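Local coordinates for protein cellulose hydrolase (Bacillus licheniformis, PDB 4YZT) that hydrolyses internal beta-1,4-glucosidic bonds of cellulose as a family 5 endoglucanase and holds cellotetraose in its substrate cleft, at residues Asn51-Ile63 with Asn306-Trp318. Numbering follows the deposited sequence.
Sequences NNPPVREHTFDDI and NGNDQFDRAERQW. With BGC (beta-D-glucopyranose), chain B; BGC (beta-D-glucopyranose), chain C; BGC (beta-D-glucopyranose), chain D.
R316 lays its guanidinium flat on one face of the H58 ring, the planes 21° apart and the centres 4.0 Å apart, with R56 CB toward the rim of the opposite face and two waters at the ring edge, in its plane. At its own edge the guanidinium grips D62 side-on: R316 NH2 meets D62 OD1 at 2.8 Å, and R316 NE reaches the syn lone pair of D62 OD2 at 2.8 Å. Arginine suits this place because its flat cation can stack and pair at once; the bend at chi3 (61°) turns its end across the carboxylate. In a second stack, N52 CG lies over one face of the R313 guanidinium, toward its rim, 3.3 Å from R313 NH1, with the planes 16° apart. T40 and G38 bind that guanidinium too, and a water links R313 NH1 to P53 O.

Nearer the substrate, N51 ND2 and N52 ND2 each donate to N306 O at 3.0 Å, from opposite faces of the carbonyl plane. Asparagine suits both places because its amide can donate and accept: N51 OD1 accepts from N39 ND2, while N52 ND2 also donates to N39 O. N306 ND2 binds O3 of a glucose at 3.1 Å. At the helix end, I63 CD1 packs against F311 and W318 of the small hairpin.

The contact thus joins the loop after TIM-barrel strand 34-36, and the start of helix 57-66, to the segment following strand 299-303. Its asparagine end lines the glycan pocket; away from the sugar, the two-point D62 salt bridge probably balances the R316 charge and holds its guanidinium flat against H58.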
loop_
_atom_site.group_PDB
_atom_site.type_symbol
_atom_site.label_atom_id
_atom_site.label_comp_id
_atom_site.label_asym_id
_atom_site.label_seq_id
_atom_site.Cartn_x
_atom_site.Cartn_y
_atom_site.Cartn_z
ATOM N N ASN A 51 1.391 -15.335 3.091
ATOM C CA ASN A 51 -0.079 -15.310 3.010
ATOM C C ASN A 51 -0.676 -15.609 1.628
ATOM O O ASN A 51 -1.886 -15.812 1.515
ATOM C CB ASN A 51 -0.593 -13.942 3.476
ATOM C CG ASN A 51 -0.017 -12.799 2.646
ATOM O OD1 ASN A 51 1.196 -12.567 2.649
ATOM N ND2 ASN A 51 -0.886 -12.082 1.931
ATOM N N ASN A 52 0.150 -15.610 0.584
ATOM C CA ASN A 52 -0.316 -15.990 -0.750
ATOM C C ASN A 52 0.190 -17.360 -1.154
ATOM O O ASN A 52 1.318 -17.710 -0.841
ATOM C CB ASN A 52 0.136 -14.976 -1.799
ATOM C CG ASN A 52 -0.295 -13.574 -1.474
ATOM O OD1 ASN A 52 -1.492 -13.264 -1.483
ATOM N ND2 ASN A 52 0.683 -12.699 -1.189
ATOM N N PRO A 53 -0.630 -18.135 -1.882
ATOM C CA PRO A 53 -0.148 -19.384 -2.477
ATOM C C PRO A 53 0.744 -19.078 -3.677
ATOM O O PRO A 53 0.800 -17.917 -4.079
ATOM C CB PRO A 53 -1.438 -20.073 -2.916
ATOM C CG PRO A 53 -2.306 -18.923 -3.319
ATOM C CD PRO A 53 -1.993 -17.803 -2.346
ATOM N N PRO A 54 1.430 -20.086 -4.240
ATOM C CA PRO A 54 2.166 -19.802 -5.480
ATOM C C PRO A 54 1.234 -19.209 -6.543
ATOM O O PRO A 54 0.089 -19.663 -6.702
ATOM C CB PRO A 54 2.709 -21.171 -5.890
ATOM C CG PRO A 54 2.818 -21.936 -4.579
ATOM C CD PRO A 54 1.650 -21.463 -3.760
ATOM N N VAL A 55 1.711 -18.180 -7.238
ATOM C CA VAL A 55 0.838 -17.397 -8.102
ATOM C C VAL A 55 0.303 -18.252 -9.244
ATOM O O VAL A 55 1.024 -19.066 -9.827
ATOM C CB VAL A 55 1.564 -16.135 -8.660
ATOM C CG1 VAL A 55 2.803 -16.526 -9.461
ATOM C CG2 VAL A 55 0.602 -15.284 -9.498
ATOM N N ARG A 56 -0.989 -18.099 -9.524
ATOM C CA ARG A 56 -1.609 -18.751 -10.663
ATOM C C ARG A 56 -1.425 -17.885 -11.900
ATOM O O ARG A 56 -1.410 -16.662 -11.797
ATOM C CB ARG A 56 -3.097 -18.997 -10.404
ATOM C CG ARG A 56 -3.392 -19.570 -9.033
ATOM C CD ARG A 56 -3.334 -21.083 -9.029
ATOM N NE ARG A 56 -4.110 -21.656 -10.126
ATOM C CZ ARG A 56 -5.442 -21.667 -10.173
ATOM N NH1 ARG A 56 -6.154 -21.123 -9.189
ATOM N NH2 ARG A 56 -6.064 -22.214 -11.211
ATOM N N GLU A 57 -1.282 -18.516 -13.061
ATOM C CA GLU A 57 -1.121 -17.765 -14.302
ATOM C C GLU A 57 -2.244 -16.731 -14.493
ATOM O O GLU A 57 -1.986 -15.613 -14.937
ATOM C CB GLU A 57 -1.064 -18.716 -15.508
ATOM C CG GLU A 57 -0.706 -18.023 -16.818
ATOM C CD GLU A 57 -0.740 -18.959 -18.018
ATOM O OE1 GLU A 57 -0.798 -20.193 -17.830
ATOM O OE2 GLU A 57 -0.710 -18.456 -19.156
ATOM N N HIS A 58 -3.474 -17.079 -14.115
ATOM C CA HIS A 58 -4.609 -16.218 -14.427
ATOM C C HIS A 58 -4.609 -14.932 -13.611
ATOM O O HIS A 58 -5.306 -13.976 -13.952
ATOM C CB HIS A 58 -5.944 -16.965 -14.244
ATOM C CG HIS A 58 -6.255 -17.343 -12.828
ATOM N ND1 HIS A 58 -6.437 -18.650 -12.437
ATOM C CD2 HIS A 58 -6.448 -16.588 -11.719
ATOM C CE1 HIS A 58 -6.709 -18.688 -11.143
ATOM N NE2 HIS A 58 -6.714 -17.451 -10.683
ATOM N N THR A 59 -3.805 -14.883 -12.555
ATOM C CA THR A 59 -3.679 -13.653 -11.793
ATOM C C THR A 59 -3.103 -12.549 -12.685
ATOM O O THR A 59 -3.504 -11.383 -12.578
ATOM C CB THR A 59 -2.822 -13.878 -10.531
ATOM O OG1 THR A 59 -3.530 -14.769 -9.653
ATOM C CG2 THR A 59 -2.551 -12.577 -9.805
ATOM N N PHE A 60 -2.200 -12.903 -13.602
ATOM C CA PHE A 60 -1.647 -11.894 -14.502
ATOM C C PHE A 60 -2.680 -11.411 -15.519
ATOM O O PHE A 60 -2.668 -10.245 -15.922
ATOM C CB PHE A 60 -0.387 -12.425 -15.189
ATOM C CG PHE A 60 0.778 -12.548 -14.245
ATOM C CD1 PHE A 60 1.466 -11.419 -13.843
ATOM C CD2 PHE A 60 1.139 -13.785 -13.706
ATOM C CE1 PHE A 60 2.520 -11.495 -12.932
ATOM C CE2 PHE A 60 2.205 -13.875 -12.797
ATOM C CZ PHE A 60 2.896 -12.730 -12.416
ATOM N N ASP A 61 -3.588 -12.297 -15.908
ATOM C CA ASP A 61 -4.703 -11.891 -16.752
ATOM C C ASP A 61 -5.610 -10.918 -15.999
ATOM O O ASP A 61 -6.150 -9.987 -16.593
ATOM C CB ASP A 61 -5.485 -13.109 -17.219
ATOM C CG ASP A 61 -4.714 -13.935 -18.225
ATOM O OD1 ASP A 61 -4.138 -13.366 -19.188
ATOM O OD2 ASP A 61 -4.675 -15.157 -18.035
ATOM N N ASP A 62 -5.768 -11.144 -14.695
ATOM C CA ASP A 62 -6.614 -10.303 -13.861
ATOM C C ASP A 62 -5.998 -8.913 -13.723
ATOM O O ASP A 62 -6.702 -7.901 -13.731
ATOM C CB ASP A 62 -6.820 -10.937 -12.471
ATOM C CG ASP A 62 -7.724 -12.177 -12.505
ATOM O OD1 ASP A 62 -8.490 -12.340 -13.469
ATOM O OD2 ASP A 62 -7.670 -12.992 -11.551
ATOM N N ILE A 63 -4.675 -8.857 -13.609
ATOM C CA ILE A 63 -4.004 -7.569 -13.461
ATOM C C ILE A 63 -4.040 -6.825 -14.794
ATOM O O ILE A 63 -4.162 -5.597 -14.841
ATOM C CB ILE A 63 -2.567 -7.750 -12.981
ATOM C CG1 ILE A 63 -2.586 -8.441 -11.612
ATOM C CG2 ILE A 63 -1.874 -6.403 -12.851
ATOM C CD1 ILE A 63 -3.334 -7.642 -10.530
ATOM N N ASN A 306 0.431 -6.550 -1.008
ATOM C CA ASN A 306 0.947 -7.781 -0.422
ATOM C C ASN A 306 -0.028 -8.964 -0.502
ATOM O O ASN A 306 0.249 -10.033 0.034
ATOM C CB ASN A 306 1.371 -7.558 1.038
ATOM C CG ASN A 306 0.195 -7.284 1.979
ATOM O OD1 ASN A 306 -0.973 -7.291 1.580
ATOM N ND2 ASN A 306 0.514 -7.059 3.254
ATOM N N GLY A 307 -1.163 -8.764 -1.169
ATOM C CA GLY A 307 -2.136 -9.829 -1.338
ATOM C C GLY A 307 -3.303 -9.712 -0.373
ATOM O O GLY A 307 -4.352 -10.324 -0.574
ATOM N N ASN A 308 -3.119 -8.914 0.673
ATOM C CA ASN A 308 -4.158 -8.679 1.663
ATOM C C ASN A 308 -4.846 -7.332 1.533
ATOM O O ASN A 308 -6.003 -7.192 1.951
ATOM C CB ASN A 308 -3.582 -8.794 3.079
ATOM C CG ASN A 308 -3.336 -10.220 3.491
ATOM O OD1 ASN A 308 -4.001 -11.140 3.009
ATOM N ND2 ASN A 308 -2.379 -10.418 4.396
ATOM N N ASP A 309 -4.147 -6.343 0.979
ATOM C CA ASP A 309 -4.601 -4.957 1.085
ATOM C C ASP A 309 -5.423 -4.491 -0.112
ATOM O O ASP A 309 -6.300 -3.662 0.063
ATOM C CB ASP A 309 -3.402 -3.992 1.256
ATOM C CG ASP A 309 -2.754 -4.082 2.620
ATOM O OD1 ASP A 309 -3.437 -4.529 3.570
ATOM O OD2 ASP A 309 -1.555 -3.742 2.774
ATOM N N GLN A 310 -5.188 -5.038 -1.304
ATOM C CA GLN A 310 -5.936 -4.571 -2.476
ATOM C C GLN A 310 -6.580 -5.725 -3.233
ATOM O O GLN A 310 -7.707 -6.098 -2.942
ATOM C CB GLN A 310 -5.025 -3.758 -3.398
ATOM C CG GLN A 310 -4.221 -2.633 -2.706
ATOM C CD GLN A 310 -5.086 -1.575 -2.032
ATOM O OE1 GLN A 310 -6.304 -1.511 -2.231
ATOM N NE2 GLN A 310 -4.453 -0.742 -1.211
ATOM N N PHE A 311 -5.877 -6.295 -4.205
ATOM C CA PHE A 311 -6.482 -7.341 -5.030
ATOM C C PHE A 311 -6.584 -8.699 -4.318
ATOM O O PHE A 311 -5.581 -9.270 -3.877
ATOM C CB PHE A 311 -5.704 -7.509 -6.332
ATOM C CG PHE A 311 -6.329 -8.495 -7.276
ATOM C CD1 PHE A 311 -7.584 -8.247 -7.809
ATOM C CD2 PHE A 311 -5.665 -9.662 -7.640
ATOM C CE1 PHE A 311 -8.188 -9.146 -8.684
ATOM C CE2 PHE A 311 -6.256 -10.568 -8.517
ATOM C CZ PHE A 311 -7.516 -10.313 -9.032
ATOM N N ASP A 312 -7.807 -9.228 -4.236
ATOM C CA ASP A 312 -8.046 -10.557 -3.670
ATOM C C ASP A 312 -7.893 -11.590 -4.779
ATOM O O ASP A 312 -8.802 -11.778 -5.587
ATOM C CB ASP A 312 -9.446 -10.632 -3.041
ATOM C CG ASP A 312 -9.735 -11.974 -2.343
ATOM O OD1 ASP A 312 -9.149 -13.018 -2.700
ATOM O OD2 ASP A 312 -10.597 -11.984 -1.435
ATOM N N ARG A 313 -6.742 -12.254 -4.815
ATOM C CA ARG A 313 -6.416 -13.196 -5.885
ATOM C C ARG A 313 -7.326 -14.419 -5.935
ATOM O O ARG A 313 -7.581 -14.948 -7.015
ATOM C CB ARG A 313 -4.959 -13.661 -5.752
ATOM C CG ARG A 313 -3.957 -12.501 -5.775
ATOM C CD ARG A 313 -2.530 -12.989 -5.506
ATOM N NE ARG A 313 -1.632 -11.883 -5.168
ATOM C CZ ARG A 313 -0.367 -12.058 -4.797
ATOM N NH1 ARG A 313 0.130 -13.290 -4.731
ATOM N NH2 ARG A 313 0.388 -11.012 -4.494
ATOM N N ALA A 314 -7.796 -14.884 -4.779
ATOM C CA ALA A 314 -8.654 -16.067 -4.742
ATOM C C ALA A 314 -10.047 -15.753 -5.275
ATOM O O ALA A 314 -10.610 -16.527 -6.053
ATOM C CB ALA A 314 -8.747 -16.638 -3.319
ATOM N N GLU A 315 -10.609 -14.629 -4.838
ATOM C CA GLU A 315 -11.918 -14.185 -5.323
ATOM C C GLU A 315 -11.834 -13.564 -6.708
ATOM O O GLU A 315 -12.851 -13.441 -7.403
ATOM C CB GLU A 315 -12.540 -13.180 -4.349
ATOM C CG GLU A 315 -12.947 -13.796 -3.037
ATOM C CD GLU A 315 -13.907 -14.942 -3.238
ATOM O OE1 GLU A 315 -14.973 -14.723 -3.868
ATOM O OE2 GLU A 315 -13.586 -16.065 -2.788
ATOM N N ARG A 316 -10.619 -13.178 -7.092
ATOM C CA ARG A 316 -10.348 -12.496 -8.351
ATOM C C ARG A 316 -11.135 -11.190 -8.441
ATOM O O ARG A 316 -11.725 -10.870 -9.473
ATOM C CB ARG A 316 -10.658 -13.408 -9.531
ATOM C CG ARG A 316 -9.982 -14.773 -9.411
ATOM C CD ARG A 316 -10.181 -15.627 -10.649
ATOM N NE ARG A 316 -9.607 -15.019 -11.846
ATOM C CZ ARG A 316 -9.604 -15.602 -13.039
ATOM N NH1 ARG A 316 -10.147 -16.803 -13.185
ATOM N NH2 ARG A 316 -9.066 -14.987 -14.082
ATOM N N GLN A 317 -11.125 -10.443 -7.342
ATOM C CA GLN A 317 -11.814 -9.163 -7.247
ATOM C C GLN A 317 -11.003 -8.202 -6.386
ATOM O O GLN A 317 -10.231 -8.625 -5.530
ATOM C CB GLN A 317 -13.218 -9.342 -6.665
ATOM C CG GLN A 317 -14.176 -10.068 -7.594
ATOM C CD GLN A 317 -15.446 -10.515 -6.896
ATOM O OE1 GLN A 317 -15.587 -10.360 -5.683
ATOM N NE2 GLN A 317 -16.379 -11.077 -7.661
ATOM N N TRP A 318 -11.182 -6.908 -6.608
ATOM C CA TRP A 318 -10.506 -5.902 -5.797
ATOM C C TRP A 318 -11.311 -5.578 -4.541
ATOM O O TRP A 318 -12.515 -5.378 -4.623
ATOM C CB TRP A 318 -10.276 -4.648 -6.632
ATOM C CG TRP A 318 -9.340 -4.921 -7.766
ATOM C CD1 TRP A 318 -9.645 -5.492 -8.964
ATOM C CD2 TRP A 318 -7.933 -4.677 -7.784
ATOM N NE1 TRP A 318 -8.516 -5.606 -9.737
ATOM C CE2 TRP A 318 -7.450 -5.103 -9.040
ATOM C CE3 TRP A 318 -7.029 -4.134 -6.858
ATOM C CZ2 TRP A 318 -6.107 -5.000 -9.398
ATOM C CZ3 TRP A 318 -5.701 -4.019 -7.225
ATOM C CH2 TRP A 318 -5.252 -4.464 -8.476
HETATM C C2 BGC B . 5.330 -11.380 7.076
HETATM C C3 BGC B . 4.733 -12.745 6.886
HETATM C C4 BGC B . 3.252 -12.720 6.795
HETATM C C5 BGC B . 2.806 -11.709 5.782
HETATM C C6 BGC B . 1.320 -11.592 5.831
HETATM C C1 BGC B . 4.888 -10.458 5.982
HETATM O O2 BGC B . 6.767 -11.426 7.100
HETATM O O3 BGC B . 5.142 -13.588 7.986
HETATM O O4 BGC B . 2.688 -13.979 6.299
HETATM O O5 BGC B . 3.424 -10.387 6.018
HETATM O O6 BGC B . 0.970 -11.030 7.069
HETATM C C2 BGC C . 4.676 -6.635 3.476
HETATM C C3 BGC C . 4.414 -7.443 4.708
HETATM C C4 BGC C . 5.535 -8.405 4.949
HETATM C C5 BGC C . 6.863 -7.676 5.027
HETATM C C6 BGC C . 7.981 -8.668 5.214
HETATM C C1 BGC C . 6.005 -5.929 3.573
HETATM O O2 BGC C . 3.632 -5.663 3.247
HETATM O O3 BGC C . 3.129 -8.123 4.564
HETATM O O4 BGC C . 5.382 -9.164 6.213
HETATM O O5 BGC C . 7.121 -6.876 3.811
HETATM O O6 BGC C . 9.202 -7.986 5.494
HETATM C C2 BGC D . 1.244 -15.750 7.004
HETATM C C3 BGC D . 1.065 -16.803 7.976
HETATM C C4 BGC D . 2.275 -17.660 8.114
HETATM C C5 BGC D . 3.552 -16.842 8.429
HETATM C C6 BGC D . 4.706 -17.661 8.332
HETATM C C1 BGC D . 2.439 -14.923 7.316
HETATM O O2 BGC D . 0.008 -14.895 6.948
HETATM O O3 BGC D . -0.071 -17.668 7.572
HETATM O O4 BGC D . 2.083 -18.625 9.159
HETATM O O5 BGC D . 3.652 -15.761 7.391
HETATM O O6 BGC D . 5.799 -16.826 8.134
HETATM O O HOH W 1 -3.670 -12.818 1.197
HETATM O O HOH W 2 -0.874 -15.879 -5.427
HETATM O O HOH W 3 -7.101 -17.326 -7.807
HETATM O O HOH W 4 -6.104 -14.053 -9.413
HETATM O O HOH W 5 -8.855 -7.127 -12.185
#